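Local coordinates for protein glutaredoxin-2 (Vaccinia virus, PDB 2G2Q) that carries thiol-disulfide exchange from membrane-associated A2.5 to the viral substrates L1 or F9, a step necessary for virion morphogenesis and replication, at residues F74-P78 with Q79-M83; I106-S109 with E110-A114. All blocks are in the same frame, centred on the assembly; numbering follows the deposited sequence.

Interaction 1 of 2, residues F74-P78 with Q79-M83; sequences FKYNP and QTKQM. With SO4 (sulfate ion), chain D.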
ATOM      1  N   PHE A  74      -2.650  -6.239   0.701  1.00 28.60           N
ATOM      2  CA  PHE A  74      -3.589  -7.309   0.936  1.00 28.60           C
ATOM      3  C   PHE A  74      -2.828  -8.604   1.188  1.00 28.78           C
ATOM      4  O   PHE A  74      -1.671  -8.778   0.772  1.00 28.60           O
ATOM      5  CB  PHE A  74      -4.513  -7.505  -0.269  1.00 28.63           C
ATOM      6  CG  PHE A  74      -5.374  -6.329  -0.563  1.00 28.36           C
ATOM      7  CD1 PHE A  74      -4.901  -5.279  -1.349  1.00 29.72           C
ATOM      8  CD2 PHE A  74      -6.649  -6.259  -0.059  1.00 27.56           C
ATOM      9  CE1 PHE A  74      -5.694  -4.173  -1.610  1.00 29.28           C
ATOM     10  CE2 PHE A  74      -7.449  -5.168  -0.332  1.00 29.81           C
ATOM     11  CZ  PHE A  74      -6.969  -4.115  -1.100  1.00 29.10           C
ATOM     12  N   LYS A  75      -3.499  -9.516   1.866  1.00 28.68           N
ATOM     13  CA  LYS A  75      -2.911 -10.786   2.225  1.00 28.79           C
ATOM     14  C   LYS A  75      -3.845 -11.824   1.622  1.00 28.39           C
ATOM     15  O   LYS A  75      -5.025 -11.887   1.976  1.00 28.78           O
ATOM     16  CB  LYS A  75      -2.789 -10.894   3.756  1.00 28.53           C
ATOM     17  CG  LYS A  75      -2.137 -12.174   4.249  1.00 29.35           C
ATOM     18  CD  LYS A  75      -1.853 -12.159   5.759  1.00 28.65           C
ATOM     19  CE  LYS A  75      -3.121 -12.289   6.607  1.00 28.14           C
ATOM     20  NZ  LYS A  75      -2.799 -12.197   8.068  1.00 28.41           N
ATOM     21  N   TYR A  76      -3.329 -12.596   0.670  1.00 28.01           N
ATOM     22  CA  TYR A  76      -4.114 -13.640   0.015  1.00 27.25           C
ATOM     23  C   TYR A  76      -3.636 -15.034   0.420  1.00 27.21           C
ATOM     24  O   TYR A  76      -2.429 -15.338   0.372  1.00 26.78           O
ATOM     25  CB  TYR A  76      -4.060 -13.504  -1.523  1.00 27.17           C
ATOM     26  CG  TYR A  76      -4.923 -14.528  -2.225  1.00 26.95           C
ATOM     27  CD1 TYR A  76      -6.303 -14.564  -2.007  1.00 25.22           C
ATOM     28  CD2 TYR A  76      -4.369 -15.479  -3.084  1.00 27.06           C
ATOM     29  CE1 TYR A  76      -7.112 -15.484  -2.643  1.00 25.85           C
ATOM     30  CE2 TYR A  76      -5.178 -16.423  -3.731  1.00 25.89           C
ATOM     31  CZ  TYR A  76      -6.553 -16.421  -3.492  1.00 26.75           C
ATOM     32  OH  TYR A  76      -7.388 -17.360  -4.100  1.00 28.11           O
ATOM     33  N   ASN A  77      -4.587 -15.886   0.790  1.00 27.12           N
ATOM     34  CA  ASN A  77      -4.280 -17.281   1.087  1.00 27.04           C
ATOM     35  C   ASN A  77      -4.714 -18.191  -0.043  1.00 27.32           C
ATOM     36  O   ASN A  77      -5.896 -18.513  -0.156  1.00 27.82           O
ATOM     37  CB  ASN A  77      -4.904 -17.729   2.430  1.00 26.46           C
ATOM     38  CG  ASN A  77      -4.496 -19.147   2.829  1.00 24.95           C
ATOM     39  OD1 ASN A  77      -4.522 -20.089   2.019  1.00 24.07           O
ATOM     40  ND2 ASN A  77      -4.109 -19.301   4.071  1.00 23.55           N
ATOM     41  N   PRO A  78      -3.746 -18.680  -0.838  1.00 27.88           N
ATOM     42  CA  PRO A  78      -4.020 -19.440  -2.077  1.00 27.51           C
ATOM     43  C   PRO A  78      -4.666 -20.819  -1.837  1.00 27.68           C
ATOM     44  O   PRO A  78      -5.297 -21.401  -2.742  1.00 28.17           O
ATOM     45  CB  PRO A  78      -2.627 -19.633  -2.684  1.00 27.42           C
ATOM     46  CG  PRO A  78      -1.728 -18.688  -1.947  1.00 28.07           C
ATOM     47  CD  PRO A  78      -2.299 -18.584  -0.568  1.00 27.58           C
ATOM     48  N   GLN A  79      -4.498 -21.344  -0.637  1.00 27.34           N
ATOM     49  CA  GLN A  79      -5.046 -22.645  -0.298  1.00 27.21           C
ATOM     50  C   GLN A  79      -6.496 -22.519   0.176  1.00 27.00           C
ATOM     51  O   GLN A  79      -7.366 -23.260  -0.280  1.00 26.80           O
ATOM     52  CB  GLN A  79      -4.168 -23.302   0.768  1.00 27.26           C
ATOM     53  CG  GLN A  79      -2.774 -23.639   0.277  1.00 27.91           C
ATOM     54  CD  GLN A  79      -2.671 -25.068  -0.222  1.00 31.23           C
ATOM     55  OE1 GLN A  79      -3.481 -25.520  -1.042  1.00 32.40           O
ATOM     56  NE2 GLN A  79      -1.675 -25.798   0.281  1.00 30.32           N
ATOM     57  N   THR A  80      -6.760 -21.596   1.101  1.00 27.17           N
ATOM     58  CA  THR A  80      -8.143 -21.330   1.529  1.00 27.41           C
ATOM     59  C   THR A  80      -8.913 -20.439   0.554  1.00 27.87           C
ATOM     60  O   THR A  80     -10.135 -20.420   0.580  1.00 27.89           O
ATOM     61  CB  THR A  80      -8.243 -20.670   2.915  1.00 27.32           C
ATOM     62  OG1 THR A  80      -7.857 -19.291   2.822  1.00 27.15           O
ATOM     63  CG2 THR A  80      -7.413 -21.399   3.961  1.00 26.61           C
ATOM     64  N   LYS A  81      -8.199 -19.696  -0.290  1.00 28.53           N
ATOM     65  CA  LYS A  81      -8.818 -18.771  -1.248  1.00 29.19           C
ATOM     66  C   LYS A  81      -9.503 -17.605  -0.527  1.00 29.49           C
ATOM     67  O   LYS A  81     -10.538 -17.094  -0.964  1.00 29.92           O
ATOM     68  CB  LYS A  81      -9.776 -19.509  -2.189  1.00 28.72           C
ATOM     69  CG  LYS A  81      -9.072 -20.497  -3.111  1.00 29.86           C
ATOM     70  CD  LYS A  81     -10.058 -21.319  -3.951  1.00 30.18           C
ATOM     71  CE  LYS A  81      -9.342 -21.992  -5.111  1.00 31.59           C
ATOM     72  NZ  LYS A  81     -10.074 -23.191  -5.645  1.00 34.62           N
ATOM     73  N   GLN A  82      -8.896 -17.186   0.583  1.00 29.68           N
ATOM     74  CA  GLN A  82      -9.428 -16.119   1.406  1.00 29.40           C
ATOM     75  C   GLN A  82      -8.511 -14.944   1.311  1.00 30.05           C
ATOM     76  O   GLN A  82      -7.332 -15.088   0.989  1.00 29.84           O
ATOM     77  CB  GLN A  82      -9.523 -16.543   2.854  1.00 29.04           C
ATOM     78  CG  GLN A  82     -10.683 -17.437   3.138  1.00 29.01           C
ATOM     79  CD  GLN A  82     -10.729 -17.861   4.578  1.00 28.28           C
ATOM     80  OE1 GLN A  82     -11.719 -17.612   5.257  1.00 29.50           O
ATOM     81  NE2 GLN A  82      -9.662 -18.506   5.059  1.00 25.40           N
HETATM   82  N   MSE A  83      -9.066 -13.782   1.626  1.00 30.71           N
HETATM   83  CA  MSE A  83      -8.391 -12.523   1.447  1.00 31.18           C
HETATM   84  C   MSE A  83      -8.439 -11.734   2.754  1.00 31.18           C
HETATM   85  O   MSE A  83      -9.375 -11.880   3.547  1.00 30.72           O
HETATM   86  CB  MSE A  83      -9.093 -11.770   0.326  1.00 31.29           C
HETATM   87  CG  MSE A  83      -8.343 -10.621  -0.206  1.00 33.64           C
HETATM   88 SE   MSE A  83      -6.735 -11.045  -1.159  0.30 39.61          SE
HETATM   89  CE  MSE A  83      -7.571 -11.749  -2.846  0.30 36.86           C
TER
HETATM   90  S   SO4 D 125      -0.715 -15.377   7.835  1.00 57.10           S
HETATM   91  O1  SO4 D 125      -2.119 -15.451   7.460  1.00 57.18           O
HETATM   92  O2  SO4 D 125      -0.332 -13.985   8.064  1.00 57.82           O
HETATM   93  O3  SO4 D 125      -0.541 -16.143   9.072  1.00 58.74           O
HETATM   94  O4  SO4 D 125       0.112 -15.956   6.776  1.00 56.05           O
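The tight β-hairpin between strands 71-77 and 82-85 turns at P78-K81, and N77 is the residue round which it closes. Its backbone N gives a nearly linear bond (176°) to Q82 O at 2.9 Å. N77 O receives K81 N at 2.6 Å and, weakly, Q82 N, so two successive residues face one: a G1 β-bulge, with K81 in the left-handed region (phi 67°). With CG anti to the main-chain N, the N77 carboxamide is carried over the loop, where OD1 takes two N-H groups. Q79 N reaches it in the carbonyl plane at 2.9 Å, while T80 N arrives from above that plane at 2.8 Å. This double acceptance holds the turn as an Asx motif. T80 lies across the N77 side chain, its OG1 3.4 Å from N77 CB, and its hydroxyl also accepts Q82 NE2 at 3.0 Å. On the other face of the sheet Y76 and M83, a selenomethionine, cross at about a right angle; SE sits obliquely beside the Y76 ring, 4.9 Å from its centroid, a Met-aromatic contact. Y76 also runs alongside K81, OH 3.7 Å from CG. K75 NZ bonds the sulfate ion and, more strongly, I111 O. The register, N77-Q82 hydrogen-bonded and Y76-M83 not, makes this the antiparallel β-hairpin of the thioredoxin fold, built from central strand 71-77 and its neighbour 82-85.

Interaction 2 of 2, residues I106-S109 with E110-A114; sequences ILKS and EIEKA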
ATOM      1  N   ILE A 106       6.088  -3.096  13.382  1.00 29.65           N
ATOM      2  CA  ILE A 106       4.653  -2.806  13.424  1.00 28.96           C
ATOM      3  C   ILE A 106       3.973  -3.333  12.162  1.00 28.99           C
ATOM      4  O   ILE A 106       2.860  -3.869  12.224  1.00 28.75           O
ATOM      5  CB  ILE A 106       4.356  -1.295  13.632  1.00 28.90           C
ATOM      6  CG1 ILE A 106       4.930  -0.818  14.976  1.00 28.32           C
ATOM      7  CG2 ILE A 106       2.852  -1.016  13.574  1.00 27.56           C
ATOM      8  CD1 ILE A 106       4.933   0.711  15.145  1.00 28.39           C
ATOM      9  N   LEU A 107       4.655  -3.200  11.029  1.00 28.66           N
ATOM     10  CA  LEU A 107       4.129  -3.696   9.771  1.00 28.86           C
ATOM     11  C   LEU A 107       3.978  -5.224   9.816  1.00 29.29           C
ATOM     12  O   LEU A 107       2.948  -5.755   9.408  1.00 28.71           O
ATOM     13  CB  LEU A 107       4.995  -3.246   8.588  1.00 28.09           C
ATOM     14  CG  LEU A 107       4.495  -3.671   7.210  1.00 28.65           C
ATOM     15  CD1 LEU A 107       3.084  -3.131   6.897  1.00 28.19           C
ATOM     16  CD2 LEU A 107       5.466  -3.257   6.133  1.00 28.73           C
ATOM     17  N   LYS A 108       4.995  -5.916  10.333  1.00 29.72           N
ATOM     18  CA  LYS A 108       4.917  -7.357  10.498  1.00 30.55           C
ATOM     19  C   LYS A 108       3.684  -7.759  11.321  1.00 30.77           C
ATOM     20  O   LYS A 108       2.892  -8.607  10.878  1.00 31.05           O
ATOM     21  CB  LYS A 108       6.197  -7.936  11.112  1.00 30.47           C
ATOM     22  CG  LYS A 108       6.227  -9.467  11.033  1.00 31.13           C
ATOM     23  CD  LYS A 108       7.490 -10.116  11.629  1.00 31.16           C
ATOM     24  CE  LYS A 108       7.505 -11.623  11.280  1.00 31.17           C
ATOM     25  NZ  LYS A 108       8.785 -12.338  11.604  1.00 32.01           N
ATOM     26  N   SER A 109       3.526  -7.146  12.497  1.00 30.62           N
ATOM     27  CA  SER A 109       2.362  -7.380  13.361  1.00 30.71           C
ATOM     28  C   SER A 109       1.050  -7.187  12.612  1.00 30.94           C
ATOM     29  O   SER A 109       0.175  -8.054  12.677  1.00 30.99           O
ATOM     30  CB  SER A 109       2.349  -6.441  14.573  1.00 30.62           C
ATOM     31  OG  SER A 109       3.542  -6.516  15.323  1.00 31.48           O
ATOM     32  N   GLU A 110       0.912  -6.047  11.928  1.00 30.63           N
ATOM     33  CA  GLU A 110      -0.332  -5.699  11.250  1.00 31.17           C
ATOM     34  C   GLU A 110      -0.668  -6.704  10.144  1.00 30.80           C
ATOM     35  O   GLU A 110      -1.843  -7.056   9.940  1.00 31.00           O
ATOM     36  CB  GLU A 110      -0.267  -4.273  10.690  1.00 31.09           C
ATOM     37  CG  GLU A 110      -0.096  -3.192  11.785  1.00 32.68           C
ATOM     38  CD  GLU A 110       0.132  -1.781  11.220  1.00 32.55           C
ATOM     39  OE1 GLU A 110      -0.471  -0.821  11.749  1.00 35.54           O
ATOM     40  OE2 GLU A 110       0.908  -1.625  10.246  1.00 33.52           O
ATOM     41  N   ILE A 111       0.365  -7.157   9.431  1.00 30.17           N
ATOM     42  CA  ILE A 111       0.200  -8.153   8.378  1.00 30.01           C
ATOM     43  C   ILE A 111      -0.207  -9.496   8.995  1.00 30.14           C
ATOM     44  O   ILE A 111      -1.023 -10.229   8.445  1.00 29.89           O
ATOM     45  CB  ILE A 111       1.505  -8.344   7.569  1.00 29.68           C
ATOM     46  CG1 ILE A 111       1.758  -7.145   6.667  1.00 29.60           C
ATOM     47  CG2 ILE A 111       1.461  -9.641   6.737  1.00 29.03           C
ATOM     48  CD1 ILE A 111       3.182  -7.138   6.116  1.00 29.77           C
ATOM     49  N   GLU A 112       0.370  -9.811  10.141  1.00 30.26           N
ATOM     50  CA  GLU A 112       0.120 -11.099  10.742  1.00 31.48           C
ATOM     51  C   GLU A 112      -1.256 -11.220  11.384  1.00 31.03           C
ATOM     52  O   GLU A 112      -1.821 -12.300  11.394  1.00 31.25           O
ATOM     53  CB  GLU A 112       1.260 -11.487  11.686  1.00 31.94           C
ATOM     54  CG  GLU A 112       2.502 -11.924  10.896  1.00 34.08           C
ATOM     55  CD  GLU A 112       3.668 -12.311  11.774  1.00 38.10           C
ATOM     56  OE1 GLU A 112       4.402 -13.248  11.389  1.00 40.25           O
ATOM     57  OE2 GLU A 112       3.854 -11.690  12.851  1.00 40.00           O
ATOM     58  N   LYS A 113      -1.795 -10.107  11.868  1.00 31.08           N
ATOM     59  CA  LYS A 113      -3.094 -10.066  12.560  1.00 31.05           C
ATOM     60  C   LYS A 113      -4.279  -9.862  11.614  1.00 30.35           C
ATOM     61  O   LYS A 113      -5.426 -10.000  12.016  1.00 30.40           O
ATOM     62  CB  LYS A 113      -3.113  -8.930  13.584  1.00 31.07           C
ATOM     63  CG  LYS A 113      -2.194  -9.096  14.785  1.00 33.49           C
ATOM     64  CD  LYS A 113      -1.893  -7.717  15.404  1.00 35.33           C
ATOM     65  CE  LYS A 113      -2.012  -7.716  16.927  1.00 36.88           C
ATOM     66  NZ  LYS A 113      -0.787  -8.137  17.684  1.00 37.53           N
ATOM     67  N   ALA A 114      -4.005  -9.495  10.373  1.00 30.24           N
ATOM     68  CA  ALA A 114      -5.056  -9.221   9.402  1.00 29.98           C
ATOM     69  C   ALA A 114      -5.958 -10.455   9.216  1.00 30.02           C
ATOM     70  O   ALA A 114      -5.478 -11.533   8.899  1.00 29.59           O
ATOM     71  CB  ALA A 114      -4.430  -8.801   8.083  1.00 29.78           C
TER
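The E110 carboxylate presents one face to I106: CG2 of I106 lies almost on the normal through E110 CD, 3.7 Å away, and I106 O stands obliquely on that same side. The two side chains run alongside each other, pointing the same way. E110 OE2 makes a weak hydrogen bond with S91 OG in a neighbouring loop. On another side of the helix the E112 carboxylate is likewise met over a face, here by the methylenes of K108, one turn earlier, with K108 CG 3.9 Å from E112 CD. CE approaches that face less squarely, 3.5 Å from OE1. The K108 chain is fully extended, which takes NZ past the carboxylate to 4.5 Å from OE1, an attraction too long for a salt bridge. NZ also has a long, weak ion pair with E29; E29 and E112 bring like charges close, which K108 NZ, near both, may partly offset. L107 and I111 form the buried side, with I111 CD1 3.9 Å from L107 CG. A chi1 of -73° sets I111 CG1 beside L107 O, and the extended chi2 carries CD1 on to L107. Beneath the side chains, E110 N donates to I106 O and I111 N to L107 O, each at 2.9 Å, and E112 N and K113 N repeat the i to i+4 pattern. With L107 touching I88 and I111 touching Y30 of strand 30-36, while E112 and K113 are exposed, this is an amphipathic α-helix, the C-terminal helix that flanks the sheet in the thioredoxin fold.

In the fold
Interaction 1 is largely a surface contact, centred about 17 Å from the chain centre, whereas interaction 2 is partly buried at about 13 Å. The former joins two strands of the sheet by cross-strand and side-chain-to-backbone bonds; the latter stays within helix 104-113, where regular main-chain bonds run beneath apolar packing and a K108-E112 attraction too long for a salt bridge. Their centres lie about 15 Å apart, and K75 connects them: its buried side chain leaves the hairpin strand, and NZ makes probable hydrogen bonds with I111 O at 2.7 Å and A114 O at 2.9 Å. These carbonyls lie at and just beyond the helix's last turn, where its dipole should favour a cation.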